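PDB 5CXU: ferulic acid esterase, AmCE1/Fae1A from Anaeromyces mucronatus, which probably acts as a feruloyl esterase, hydrolysing the ester bonds that link ferulic acid to plant cell-wall polysaccharides. Local coordinates for residues I6-P11 with I244-P249; T25-T30 with V44-G49; G146-A151 with Q210-L215. One frame throughout, in Å; residues are numbered along the deposited sequence.

Contact 1: I6-P11 with I244-P249; sequences ISNTCP and IWFEVP
Asn8 makes the direct hydrogen bond of this contact. Its ND2 donates to Glu247 O at 2.8 Å. The bond is nearly straight, with an N-H...O angle of 175°. The donor lies in the carbonyl plane of Glu247, and the acceptor lies in the amide plane of Asn8. With chi1 at -68°, CG stands beside the backbone N of Asn8, and the amide swings across to the strand. Water 1 accepts from Glu247 N at 2.9 Å and receives a second, weak bond from Asn8 ND2.

Strand 244-248 is the outermost parallel strand of the α/β-hydrolase sheet. Its inner neighbour, strand 213-219, bonds to the backbone of Ile244, Phe246 and Val248. Residues 6-11 have no regular structure and pass along this edge without pairing as a strand.

Apolar packing does the rest. Ile6 CD1 meets Ile244 CG2 at 3.6 Å. The other branch of Ile6, CG2, sits over a face of the Phe246 ring in a CH-pi contact, 4.0 Å from the centroid. Asn8 O comes to the edge of the same ring and lies 3.5 Å from Val248 CG1. Asn264 of helix 255-268 touches both Ile6 and Phe246, and its side chain bonds to Ser7 O.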
ATOM      1  N   ILE A   6     -15.542   7.549  -7.913  1.00 24.06           N
ATOM      2  CA  ILE A   6     -14.088   7.756  -7.903  1.00 22.39           C
ATOM      3  C   ILE A   6     -13.779   9.246  -8.076  1.00 23.04           C
ATOM      4  O   ILE A   6     -14.329   9.886  -8.988  1.00 25.91           O
ATOM      5  CB  ILE A   6     -13.411   6.956  -9.003  1.00 28.19           C
ATOM      6  CG1 ILE A   6     -13.451   5.461  -8.668  1.00 27.58           C
ATOM      7  CG2 ILE A   6     -11.952   7.387  -9.123  1.00 30.31           C
ATOM      8  CD1 ILE A   6     -12.477   5.162  -7.496  1.00 33.43           C
ATOM      9  N   SER A   7     -12.968   9.793  -7.174  1.00 20.81           N
ATOM     10  CA  SER A   7     -12.555  11.214  -7.299  1.00 23.02           C
ATOM     11  C   SER A   7     -11.178  11.243  -7.889  1.00 23.39           C
ATOM     12  O   SER A   7     -10.251  10.651  -7.328  1.00 22.52           O
ATOM     13  CB  SER A   7     -12.547  11.958  -5.955  1.00 23.62           C
ATOM     14  OG  SER A   7     -13.857  12.040  -5.421  1.00 25.21           O
ATOM     15  N   ASN A   8     -11.002  11.964  -8.996  1.00 19.29           N
ATOM     16  CA  ASN A   8      -9.682  12.040  -9.585  1.00 18.78           C
ATOM     17  C   ASN A   8      -8.712  12.830  -8.739  1.00 22.68           C
ATOM     18  O   ASN A   8      -7.507  12.622  -8.874  1.00 21.78           O
ATOM     19  CB  ASN A   8      -9.758  12.692 -10.987  1.00 19.87           C
ATOM     20  CG  ASN A   8     -10.478  11.821 -11.989  1.00 20.36           C
ATOM     21  OD1 ASN A   8     -11.704  11.862 -12.061  1.00 21.85           O
ATOM     22  ND2 ASN A   8      -9.743  11.007 -12.731  1.00 20.10           N
ATOM     23  N   THR A   9      -9.221  13.772  -7.954  1.00 21.25           N
ATOM     24  CA  THR A   9      -8.409  14.573  -7.015  1.00 22.41           C
ATOM     25  C   THR A   9      -8.977  14.420  -5.591  1.00 22.08           C
ATOM     26  O   THR A   9     -10.195  14.254  -5.382  1.00 24.79           O
ATOM     27  CB  THR A   9      -8.384  16.055  -7.441  1.00 25.20           C
ATOM     28  OG1 THR A   9      -9.735  16.543  -7.524  1.00 30.92           O
ATOM     29  CG2 THR A   9      -7.729  16.184  -8.817  1.00 26.30           C
ATOM     30  N   CYS A  10      -8.090  14.394  -4.600  1.00 20.32           N
ATOM     31  CA  CYS A  10      -8.509  14.290  -3.219  1.00 20.44           C
ATOM     32  C   CYS A  10      -8.895  15.666  -2.671  1.00 20.65           C
ATOM     33  O   CYS A  10      -8.084  16.577  -2.695  1.00 23.86           O
ATOM     34  CB  CYS A  10      -7.366  13.720  -2.365  1.00 21.58           C
ATOM     35  SG  CYS A  10      -7.851  13.501  -0.650  1.00 23.44           S
ATOM     36  N   PRO A  11     -10.132  15.815  -2.154  1.00 20.66           N
ATOM     37  CA  PRO A  11     -10.515  17.086  -1.533  1.00 23.20           C
ATOM     38  C   PRO A  11      -9.614  17.416  -0.350  1.00 24.29           C
ATOM     39  O   PRO A  11      -9.297  16.511   0.427  1.00 23.77           O
ATOM     40  CB  PRO A  11     -11.976  16.853  -1.057  1.00 26.38           C
ATOM     41  CG  PRO A  11     -12.454  15.642  -1.887  1.00 26.35           C
ATOM     42  CD  PRO A  11     -11.208  14.811  -2.104  1.00 21.54           C
ATOM     43  N   ILE A 244      -9.937  -0.907 -10.299  1.00 18.44           N
ATOM     44  CA  ILE A 244     -10.211   0.519 -10.521  1.00 17.77           C
ATOM     45  C   ILE A 244      -8.909   1.170 -11.034  1.00 18.83           C
ATOM     46  O   ILE A 244      -7.849   0.949 -10.445  1.00 18.05           O
ATOM     47  CB  ILE A 244     -10.667   1.182  -9.209  1.00 20.42           C
ATOM     48  CG1 ILE A 244     -12.033   0.634  -8.740  1.00 23.59           C
ATOM     49  CG2 ILE A 244     -10.750   2.681  -9.415  1.00 22.20           C
ATOM     50  CD1 ILE A 244     -12.224   0.784  -7.229  1.00 28.26           C
ATOM     51  N   TRP A 245      -9.005   1.898 -12.146  1.00 17.52           N
ATOM     52  CA  TRP A 245      -7.868   2.695 -12.643  1.00 15.60           C
ATOM     53  C   TRP A 245      -8.321   4.136 -12.790  1.00 15.38           C
ATOM     54  O   TRP A 245      -9.398   4.392 -13.361  1.00 17.63           O
ATOM     55  CB  TRP A 245      -7.402   2.143 -14.007  1.00 17.81           C
ATOM     56  CG  TRP A 245      -6.672   3.093 -14.891  1.00 18.77           C
ATOM     57  CD1 TRP A 245      -7.138   3.629 -16.057  1.00 21.04           C
ATOM     58  CD2 TRP A 245      -5.330   3.583 -14.726  1.00 17.13           C
ATOM     59  NE1 TRP A 245      -6.166   4.438 -16.642  1.00 20.84           N
ATOM     60  CE2 TRP A 245      -5.047   4.412 -15.846  1.00 19.60           C
ATOM     61  CE3 TRP A 245      -4.331   3.394 -13.754  1.00 17.36           C
ATOM     62  CZ2 TRP A 245      -3.824   5.074 -16.001  1.00 19.33           C
ATOM     63  CZ3 TRP A 245      -3.093   4.046 -13.913  1.00 20.16           C
ATOM     64  CH2 TRP A 245      -2.871   4.902 -15.041  1.00 19.25           C
ATOM     65  N   PHE A 246      -7.512   5.083 -12.327  1.00 16.66           N
ATOM     66  CA  PHE A 246      -7.813   6.480 -12.642  1.00 18.30           C
ATOM     67  C   PHE A 246      -6.541   7.297 -12.598  1.00 17.41           C
ATOM     68  O   PHE A 246      -5.521   6.891 -12.000  1.00 16.12           O
ATOM     69  CB  PHE A 246      -8.879   7.060 -11.680  1.00 18.55           C
ATOM     70  CG  PHE A 246      -8.381   7.275 -10.297  1.00 17.35           C
ATOM     71  CD1 PHE A 246      -8.445   6.237  -9.352  1.00 19.72           C
ATOM     72  CD2 PHE A 246      -7.831   8.519  -9.904  1.00 18.12           C
ATOM     73  CE1 PHE A 246      -7.996   6.447  -8.034  1.00 19.79           C
ATOM     74  CE2 PHE A 246      -7.375   8.701  -8.580  1.00 17.56           C
ATOM     75  CZ  PHE A 246      -7.433   7.681  -7.674  1.00 18.35           C
ATOM     76  N   GLU A 247      -6.632   8.477 -13.233  1.00 17.40           N
ATOM     77  CA  GLU A 247      -5.499   9.362 -13.334  1.00 18.16           C
ATOM     78  C   GLU A 247      -5.772  10.659 -12.618  1.00 19.00           C
ATOM     79  O   GLU A 247      -6.912  11.144 -12.571  1.00 19.97           O
ATOM     80  CB  GLU A 247      -5.162   9.609 -14.799  1.00 20.16           C
ATOM     81  CG  GLU A 247      -4.668   8.348 -15.471  1.00 20.96           C
ATOM     82  CD  GLU A 247      -4.344   8.579 -16.913  1.00 25.19           C
ATOM     83  OE1 GLU A 247      -5.299   8.730 -17.715  1.00 28.17           O
ATOM     84  OE2 GLU A 247      -3.130   8.644 -17.240  1.00 25.54           O
ATOM     85  N   VAL A 248      -4.699  11.255 -12.106  1.00 18.32           N
ATOM     86  CA  VAL A 248      -4.823  12.483 -11.352  1.00 16.42           C
ATOM     87  C   VAL A 248      -4.319  13.618 -12.267  1.00 17.15           C
ATOM     88  O   VAL A 248      -3.134  13.710 -12.519  1.00 17.63           O
ATOM     89  CB  VAL A 248      -3.979  12.422 -10.049  1.00 16.91           C
ATOM     90  CG1 VAL A 248      -4.225  13.662  -9.207  1.00 20.77           C
ATOM     91  CG2 VAL A 248      -4.367  11.168  -9.263  1.00 17.00           C
ATOM     92  N   PRO A 249      -5.207  14.446 -12.797  1.00 18.15           N
ATOM     93  CA  PRO A 249      -4.847  15.374 -13.890  1.00 19.15           C
ATOM     94  C   PRO A 249      -3.778  16.376 -13.497  1.00 22.68           C
ATOM     95  O   PRO A 249      -3.932  17.074 -12.486  1.00 22.51           O
ATOM     96  CB  PRO A 249      -6.167  16.110 -14.221  1.00 22.07           C
ATOM     97  CG  PRO A 249      -7.093  15.810 -12.991  1.00 28.79           C
ATOM     98  CD  PRO A 249      -6.649  14.493 -12.436  1.00 20.47           C
TER
HETATM   99  O   HOH W   1      -9.104   8.792 -14.734  1.00 20.93           O

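Contact 2: T25-T30 with V44-G49; sequences TAKKIT and VILPVG
The beta hairpin of strands 26-33 and 38-45 forms one margin of the sheet, and this contact lies at its open end. Lys27 and Val44 are an antiparallel hydrogen-bonded pair. Lys27 N gives to Val44 O at 2.9 Å, and Val44 N gives to Lys27 O at 2.8 Å. Between Thr25 and Leu46 water takes over. Water 2 joins Thr25 O, Val44 O and Leu46 N, and water 3 joins Thr25 N to Leu46 O.

Ala26 and Ile45 share one face of the sheet. Ile45 CG1 packs on Ala26 CB at 3.8 Å, while CG2 lies 3.7 Å from Thr25 O. Ile45 also reaches Ile96 and Leu98 of strand 95-99. Cutting Ile45 back to an alanine removes CG1 and CG2, which is likely to open a gap between Ala26 and strand 95-99.

Val44, Lys27 and Ile29 lie on the other face. Val44 CG2 meets Ile29 CG1 at 3.7 Å, near Tyr136 and Met137 of helix 125-140. The Lys27 chain bends at chi3 (-69°), which brings CE to 4.0 Å from Leu46 CD1. The direct backbone bonds of Lys27 and Val44 are not repeated at Thr25 and Leu46, where two waters bridge instead, which implies that the strands separate there and solvent enters.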
ATOM      1  N   THR A  25      -2.241   8.415  16.265  1.00 30.75           N
ATOM      2  CA  THR A  25      -0.818   8.730  16.277  1.00 29.52           C
ATOM      3  C   THR A  25      -0.014   7.459  15.968  1.00 33.04           C
ATOM      4  O   THR A  25      -0.469   6.339  16.227  1.00 31.59           O
ATOM      5  CB  THR A  25      -0.386   9.294  17.627  1.00 35.00           C
ATOM      6  OG1 THR A  25      -0.700   8.334  18.640  1.00 39.23           O
ATOM      7  CG2 THR A  25      -1.150  10.567  17.931  1.00 37.26           C
ATOM      8  N   ALA A  26       1.160   7.639  15.380  1.00 31.04           N
ATOM      9  CA  ALA A  26       2.028   6.510  15.072  1.00 27.80           C
ATOM     10  C   ALA A  26       2.887   6.168  16.279  1.00 29.74           C
ATOM     11  O   ALA A  26       3.379   7.064  16.987  1.00 32.47           O
ATOM     12  CB  ALA A  26       2.906   6.834  13.865  1.00 27.83           C
ATOM     13  N   LYS A  27       3.077   4.873  16.537  1.00 25.37           N
ATOM     14  CA  LYS A  27       4.072   4.421  17.513  1.00 28.64           C
ATOM     15  C   LYS A  27       5.097   3.585  16.764  1.00 26.60           C
ATOM     16  O   LYS A  27       4.721   2.698  15.992  1.00 26.26           O
ATOM     17  CB  LYS A  27       3.440   3.567  18.621  1.00 34.37           C
ATOM     18  CG  LYS A  27       2.364   4.243  19.468  1.00 45.96           C
ATOM     19  CD  LYS A  27       1.820   3.246  20.514  1.00 51.99           C
ATOM     20  CE  LYS A  27       0.998   2.136  19.819  1.00 54.26           C
ATOM     21  NZ  LYS A  27       1.340   0.751  20.298  1.00 56.28           N
ATOM     22  N   LYS A  28       6.371   3.866  16.965  1.00 28.48           N
ATOM     23  CA  LYS A  28       7.394   3.084  16.298  1.00 26.52           C
ATOM     24  C   LYS A  28       7.752   1.826  17.101  1.00 28.73           C
ATOM     25  O   LYS A  28       8.102   1.902  18.288  1.00 28.77           O
ATOM     26  CB  LYS A  28       8.667   3.913  16.066  1.00 34.36           C
ATOM     27  CG  LYS A  28       9.624   3.237  15.074  1.00 36.53           C
ATOM     28  CD  LYS A  28      10.709   4.167  14.545  1.00 34.40           C
ATOM     29  CE  LYS A  28      10.151   5.246  13.619  1.00 30.21           C
ATOM     30  NZ  LYS A  28      11.272   5.948  12.966  1.00 34.03           N
ATOM     31  N   ILE A  29       7.692   0.698  16.396  1.00 24.75           N
ATOM     32  CA  ILE A  29       7.935  -0.623  16.943  1.00 25.93           C
ATOM     33  C   ILE A  29       9.256  -1.155  16.438  1.00 24.36           C
ATOM     34  O   ILE A  29       9.497  -1.124  15.228  1.00 27.09           O
ATOM     35  CB  ILE A  29       6.815  -1.595  16.528  1.00 26.10           C
ATOM     36  CG1 ILE A  29       5.449  -1.054  16.995  1.00 29.67           C
ATOM     37  CG2 ILE A  29       7.162  -3.014  17.029  1.00 26.09           C
ATOM     38  CD1 ILE A  29       5.375  -0.737  18.455  1.00 34.25           C
ATOM     39  N   THR A  30      10.109  -1.627  17.346  1.00 25.87           N
ATOM     40  CA  THR A  30      11.362  -2.231  16.943  1.00 27.67           C
ATOM     41  C   THR A  30      11.214  -3.740  17.147  1.00 29.63           C
ATOM     42  O   THR A  30      10.724  -4.166  18.199  1.00 30.51           O
ATOM     43  CB  THR A  30      12.528  -1.697  17.747  1.00 31.41           C
ATOM     44  OG1 THR A  30      12.590  -0.272  17.621  1.00 32.13           O
ATOM     45  CG2 THR A  30      13.835  -2.277  17.253  1.00 34.37           C
ATOM     46  N   VAL A  44       3.146   1.599  13.902  1.00 24.59           N
ATOM     47  CA  VAL A  44       1.795   1.071  14.074  1.00 23.82           C
ATOM     48  C   VAL A  44       0.924   2.205  14.511  1.00 21.89           C
ATOM     49  O   VAL A  44       1.229   2.897  15.501  1.00 24.52           O
ATOM     50  CB  VAL A  44       1.737  -0.052  15.106  1.00 23.00           C
ATOM     51  CG1 VAL A  44       0.272  -0.474  15.347  1.00 25.32           C
ATOM     52  CG2 VAL A  44       2.564  -1.255  14.629  1.00 22.07           C
ATOM     53  N   ILE A  45      -0.169   2.385  13.777  1.00 22.80           N
ATOM     54  CA  ILE A  45      -1.115   3.452  14.069  1.00 23.84           C
ATOM     55  C   ILE A  45      -2.432   2.824  14.487  1.00 21.33           C
ATOM     56  O   ILE A  45      -3.146   2.326  13.632  1.00 23.52           O
ATOM     57  CB  ILE A  45      -1.336   4.364  12.816  1.00 25.30           C
ATOM     58  CG1 ILE A  45       0.021   4.932  12.338  1.00 23.72           C
ATOM     59  CG2 ILE A  45      -2.341   5.486  13.132  1.00 25.35           C
ATOM     60  CD1 ILE A  45       0.099   5.245  10.860  1.00 23.41           C
ATOM     61  N   LEU A  46      -2.733   2.847  15.781  1.00 22.12           N
ATOM     62  CA  LEU A  46      -3.987   2.259  16.276  1.00 23.72           C
ATOM     63  C   LEU A  46      -5.118   3.263  16.096  1.00 28.03           C
ATOM     64  O   LEU A  46      -4.896   4.455  16.170  1.00 29.27           O
ATOM     65  CB  LEU A  46      -3.856   1.867  17.747  1.00 27.35           C
ATOM     66  CG  LEU A  46      -2.740   0.869  18.069  1.00 27.00           C
ATOM     67  CD1 LEU A  46      -2.715   0.629  19.552  1.00 26.37           C
ATOM     68  CD2 LEU A  46      -2.946  -0.426  17.328  1.00 26.93           C
ATOM     69  N   PRO A  47      -6.350   2.786  15.876  1.00 31.30           N
ATOM     70  CA  PRO A  47      -7.455   3.746  15.750  1.00 29.69           C
ATOM     71  C   PRO A  47      -7.677   4.549  17.028  1.00 29.54           C
ATOM     72  O   PRO A  47      -7.350   4.108  18.118  1.00 28.34           O
ATOM     73  CB  PRO A  47      -8.680   2.845  15.444  1.00 27.43           C
ATOM     74  CG  PRO A  47      -8.287   1.500  16.014  1.00 26.85           C
ATOM     75  CD  PRO A  47      -6.801   1.389  15.767  1.00 26.27           C
ATOM     76  N   VAL A  48      -8.254   5.740  16.880  1.00 31.68           N
ATOM     77  CA  VAL A  48      -8.711   6.508  18.035  1.00 32.49           C
ATOM     78  C   VAL A  48      -9.707   5.692  18.848  1.00 33.22           C
ATOM     79  O   VAL A  48     -10.627   5.090  18.308  1.00 35.24           O
ATOM     80  CB  VAL A  48      -9.353   7.867  17.582  1.00 32.40           C
ATOM     81  CG1 VAL A  48     -10.006   8.610  18.742  1.00 36.15           C
ATOM     82  CG2 VAL A  48      -8.298   8.729  16.916  1.00 31.93           C
ATOM     83  N   GLY A  49      -9.500   5.651  20.149  1.00 33.89           N
ATOM     84  CA  GLY A  49     -10.354   4.865  21.032  1.00 35.99           C
ATOM     85  C   GLY A  49     -10.134   3.360  20.938  1.00 41.40           C
ATOM     86  O   GLY A  49     -11.003   2.583  21.356  1.00 42.56           O
TER
HETATM   87  O   HOH W   2      -0.812   3.967  17.601  1.00 32.95           O
HETATM   88  O   HOH W   3      -3.723   6.248  17.918  1.00 34.86           O

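Contact 3: G146-A151 with Q210-L215; sequences GRENTA and QPIVSL
Gln210 O is gripped by Arg147 and by a water. Arg147 NH2 donates to it at 2.9 Å. This bond is bent, with an N-H...O angle of 151°, and the donor stands above the carbonyl plane, 46° out of it. Water 4 gives Gln210 O a shorter bond of 2.7 Å and accepts from Arg147 NH1 at 3.0 Å. Both lie at the guanidinium edge, the water in its plane and the carbonyl O somewhat tilted from it, each held by a different terminal nitrogen. Arg147 NE bonds to Ser170 O, and this third tie helps fix the rotation of the group. With CG between the backbone N and the carbonyl carbon (chi1 62°) and a bend at chi3, the chain carries its guanidinium to Gln210.

Ile212 packs against the two charged side chains. Its CG1 comes obliquely to Arg147 NH1 at 3.7 Å. Its CD1 crosses the Glu148 side chain at about a right angle, 3.9 Å from CG. Ile212 and Glu148 are both exposed, so this is a surface contact.

Behind Arg147 the turn is closed by Gly146 O. It accepts from Asn149 N and, at 2.8 Å, from Thr150 OG1, which approach from opposite faces of its plane.

The two segments lead into strands 150-155 and 213-219. Strand 175-179 runs between them. Just before it, Gly174 bonds to the backbones of both Thr150 and Val213, and Tyr175 touches Ala151, Ile212 and Val213.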
ATOM      1  N   GLY A 146      -7.505 -12.619   7.920  1.00 26.26           N
ATOM      2  CA  GLY A 146      -8.157 -13.142   6.736  1.00 27.79           C
ATOM      3  C   GLY A 146      -8.183 -12.054   5.692  1.00 27.26           C
ATOM      4  O   GLY A 146      -8.067 -10.874   6.048  1.00 24.82           O
ATOM      5  N   ARG A 147      -8.345 -12.446   4.433  1.00 25.11           N
ATOM      6  CA  ARG A 147      -8.199 -11.489   3.328  1.00 22.87           C
ATOM      7  C   ARG A 147      -9.262 -10.391   3.390  1.00 23.85           C
ATOM      8  O   ARG A 147      -8.978  -9.251   2.979  1.00 23.73           O
ATOM      9  CB  ARG A 147      -8.246 -12.210   1.980  1.00 24.07           C
ATOM     10  CG  ARG A 147      -9.589 -12.939   1.730  1.00 25.65           C
ATOM     11  CD  ARG A 147      -9.551 -13.853   0.509  1.00 27.86           C
ATOM     12  NE  ARG A 147      -8.954 -13.163  -0.613  1.00 28.62           N
ATOM     13  CZ  ARG A 147      -9.636 -12.538  -1.565  1.00 30.60           C
ATOM     14  NH1 ARG A 147     -10.965 -12.555  -1.544  1.00 29.67           N
ATOM     15  NH2 ARG A 147      -8.971 -11.917  -2.542  1.00 28.54           N
ATOM     16  N   GLU A 148     -10.460 -10.708   3.915  1.00 27.23           N
ATOM     17  CA  GLU A 148     -11.521  -9.682   4.022  1.00 27.87           C
ATOM     18  C   GLU A 148     -11.155  -8.543   4.977  1.00 27.25           C
ATOM     19  O   GLU A 148     -11.778  -7.461   4.961  1.00 26.24           O
ATOM     20  CB  GLU A 148     -12.852 -10.318   4.466  1.00 34.38           C
ATOM     21  CG  GLU A 148     -13.400 -11.282   3.461  1.00 44.48           C
ATOM     22  CD  GLU A 148     -14.834 -10.962   3.071  1.00 62.59           C
ATOM     23  OE1 GLU A 148     -15.140  -9.757   2.850  1.00 66.83           O
ATOM     24  OE2 GLU A 148     -15.651 -11.912   2.982  1.00 67.19           O
ATOM     25  N   ASN A 149     -10.130  -8.771   5.805  1.00 23.93           N
ATOM     26  CA  ASN A 149      -9.741  -7.813   6.805  1.00 23.50           C
ATOM     27  C   ASN A 149      -8.323  -7.316   6.648  1.00 22.03           C
ATOM     28  O   ASN A 149      -7.746  -6.769   7.589  1.00 23.08           O
ATOM     29  CB  ASN A 149      -9.907  -8.455   8.170  1.00 25.16           C
ATOM     30  CG  ASN A 149     -11.339  -8.824   8.421  1.00 30.99           C
ATOM     31  OD1 ASN A 149     -12.214  -7.964   8.351  1.00 29.92           O
ATOM     32  ND2 ASN A 149     -11.601 -10.103   8.687  1.00 29.43           N
ATOM     33  N   THR A 150      -7.777  -7.511   5.457  1.00 20.93           N
ATOM     34  CA  THR A 150      -6.370  -7.207   5.229  1.00 20.72           C
ATOM     35  C   THR A 150      -6.198  -6.437   3.932  1.00 19.39           C
ATOM     36  O   THR A 150      -6.576  -6.924   2.843  1.00 19.90           O
ATOM     37  CB  THR A 150      -5.543  -8.510   5.181  1.00 23.48           C
ATOM     38  OG1 THR A 150      -5.852  -9.272   6.352  1.00 22.82           O
ATOM     39  CG2 THR A 150      -4.010  -8.205   5.122  1.00 21.98           C
ATOM     40  N   ALA A 151      -5.610  -5.254   4.034  1.00 17.90           N
ATOM     41  CA  ALA A 151      -5.351  -4.416   2.854  1.00 18.12           C
ATOM     42  C   ALA A 151      -3.875  -4.100   2.736  1.00 17.94           C
ATOM     43  O   ALA A 151      -3.154  -4.041   3.742  1.00 17.94           O
ATOM     44  CB  ALA A 151      -6.182  -3.096   2.910  1.00 17.90           C
ATOM     45  N   GLN A 210      -9.764 -13.379  -7.077  1.00 25.94           N
ATOM     46  CA  GLN A 210      -9.649 -11.940  -7.325  1.00 24.54           C
ATOM     47  C   GLN A 210      -9.555 -11.146  -6.046  1.00 22.00           C
ATOM     48  O   GLN A 210     -10.252 -11.394  -5.078  1.00 25.85           O
ATOM     49  CB  GLN A 210     -10.862 -11.437  -8.134  1.00 26.81           C
ATOM     50  CG  GLN A 210     -10.931 -11.955  -9.565  1.00 27.05           C
ATOM     51  CD  GLN A 210      -9.649 -11.680 -10.320  1.00 27.00           C
ATOM     52  OE1 GLN A 210      -9.341 -10.527 -10.628  1.00 29.60           O
ATOM     53  NE2 GLN A 210      -8.862 -12.727 -10.566  1.00 24.25           N
ATOM     54  N   PRO A 211      -8.720 -10.112  -6.048  1.00 22.64           N
ATOM     55  CA  PRO A 211      -8.854  -9.127  -4.985  1.00 22.06           C
ATOM     56  C   PRO A 211     -10.290  -8.669  -4.824  1.00 23.18           C
ATOM     57  O   PRO A 211     -10.997  -8.553  -5.841  1.00 24.21           O
ATOM     58  CB  PRO A 211      -7.974  -7.951  -5.482  1.00 21.74           C
ATOM     59  CG  PRO A 211      -6.915  -8.624  -6.319  1.00 23.49           C
ATOM     60  CD  PRO A 211      -7.667  -9.778  -7.024  1.00 23.09           C
ATOM     61  N   ILE A 212     -10.725  -8.461  -3.591  1.00 22.48           N
ATOM     62  CA  ILE A 212     -12.015  -7.812  -3.349  1.00 23.63           C
ATOM     63  C   ILE A 212     -12.031  -6.414  -4.001  1.00 23.36           C
ATOM     64  O   ILE A 212     -13.002  -6.073  -4.723  1.00 24.63           O
ATOM     65  CB  ILE A 212     -12.310  -7.722  -1.854  1.00 25.37           C
ATOM     66  CG1 ILE A 212     -12.286  -9.130  -1.241  1.00 26.83           C
ATOM     67  CG2 ILE A 212     -13.676  -7.082  -1.610  1.00 27.03           C
ATOM     68  CD1 ILE A 212     -12.415  -9.121   0.323  1.00 29.06           C
ATOM     69  N   VAL A 213     -10.959  -5.654  -3.785  1.00 20.62           N
ATOM     70  CA  VAL A 213     -10.728  -4.406  -4.496  1.00 17.97           C
ATOM     71  C   VAL A 213      -9.278  -4.333  -4.944  1.00 18.85           C
ATOM     72  O   VAL A 213      -8.376  -4.656  -4.160  1.00 19.39           O
ATOM     73  CB  VAL A 213     -11.016  -3.159  -3.626  1.00 22.15           C
ATOM     74  CG1 VAL A 213     -10.656  -1.842  -4.394  1.00 24.30           C
ATOM     75  CG2 VAL A 213     -12.467  -3.179  -3.171  1.00 23.43           C
ATOM     76  N   SER A 214      -9.079  -4.000  -6.221  1.00 19.17           N
ATOM     77  CA  SER A 214      -7.735  -3.665  -6.743  1.00 16.00           C
ATOM     78  C   SER A 214      -7.824  -2.280  -7.329  1.00 16.69           C
ATOM     79  O   SER A 214      -8.783  -1.957  -8.037  1.00 17.96           O
ATOM     80  CB  SER A 214      -7.319  -4.716  -7.793  1.00 20.39           C
ATOM     81  OG  SER A 214      -6.087  -4.343  -8.445  1.00 20.96           O
ATOM     82  N   LEU A 215      -6.868  -1.422  -6.996  1.00 16.29           N
ATOM     83  CA  LEU A 215      -6.965  -0.011  -7.386  1.00 18.86           C
ATOM     84  C   LEU A 215      -5.574   0.476  -7.739  1.00 18.73           C
ATOM     85  O   LEU A 215      -4.616   0.247  -6.994  1.00 17.98           O
ATOM     86  CB  LEU A 215      -7.572   0.836  -6.249  1.00 17.60           C
ATOM     87  CG  LEU A 215      -7.697   2.350  -6.513  1.00 17.80           C
ATOM     88  CD1 LEU A 215      -8.877   2.924  -5.724  1.00 26.63           C
ATOM     89  CD2 LEU A 215      -6.401   3.122  -6.207  1.00 19.53           C
TER
HETATM   90  O   HOH W   4     -12.666 -11.802  -3.950  1.00 31.49           O

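Overall arrangement
All three contacts reach one sheet. Contacts 1 and 2 belong to its two outermost strands, with centres 28 Å apart. Contact 3 lies between, with its centre 20 Å from that of contact 1 and 22 Å from that of contact 2. Contacts 1 and 3 touch through adjacent strands: Ile244 N lies 2.7 Å from Ser214 O, a probable hydrogen bond. Glycerol, probably from crystallisation, is bound at Ser214 N, and glycerol also lies about 4 Å from the Ile244 side chain. Contact 2 stays about 12 Å from contact 3 at the nearest atoms. Strands 150-155, 213-219 and 244-248 lead towards Ser156, Asp222 and His253, whose geometry is consistent with a catalytic triad.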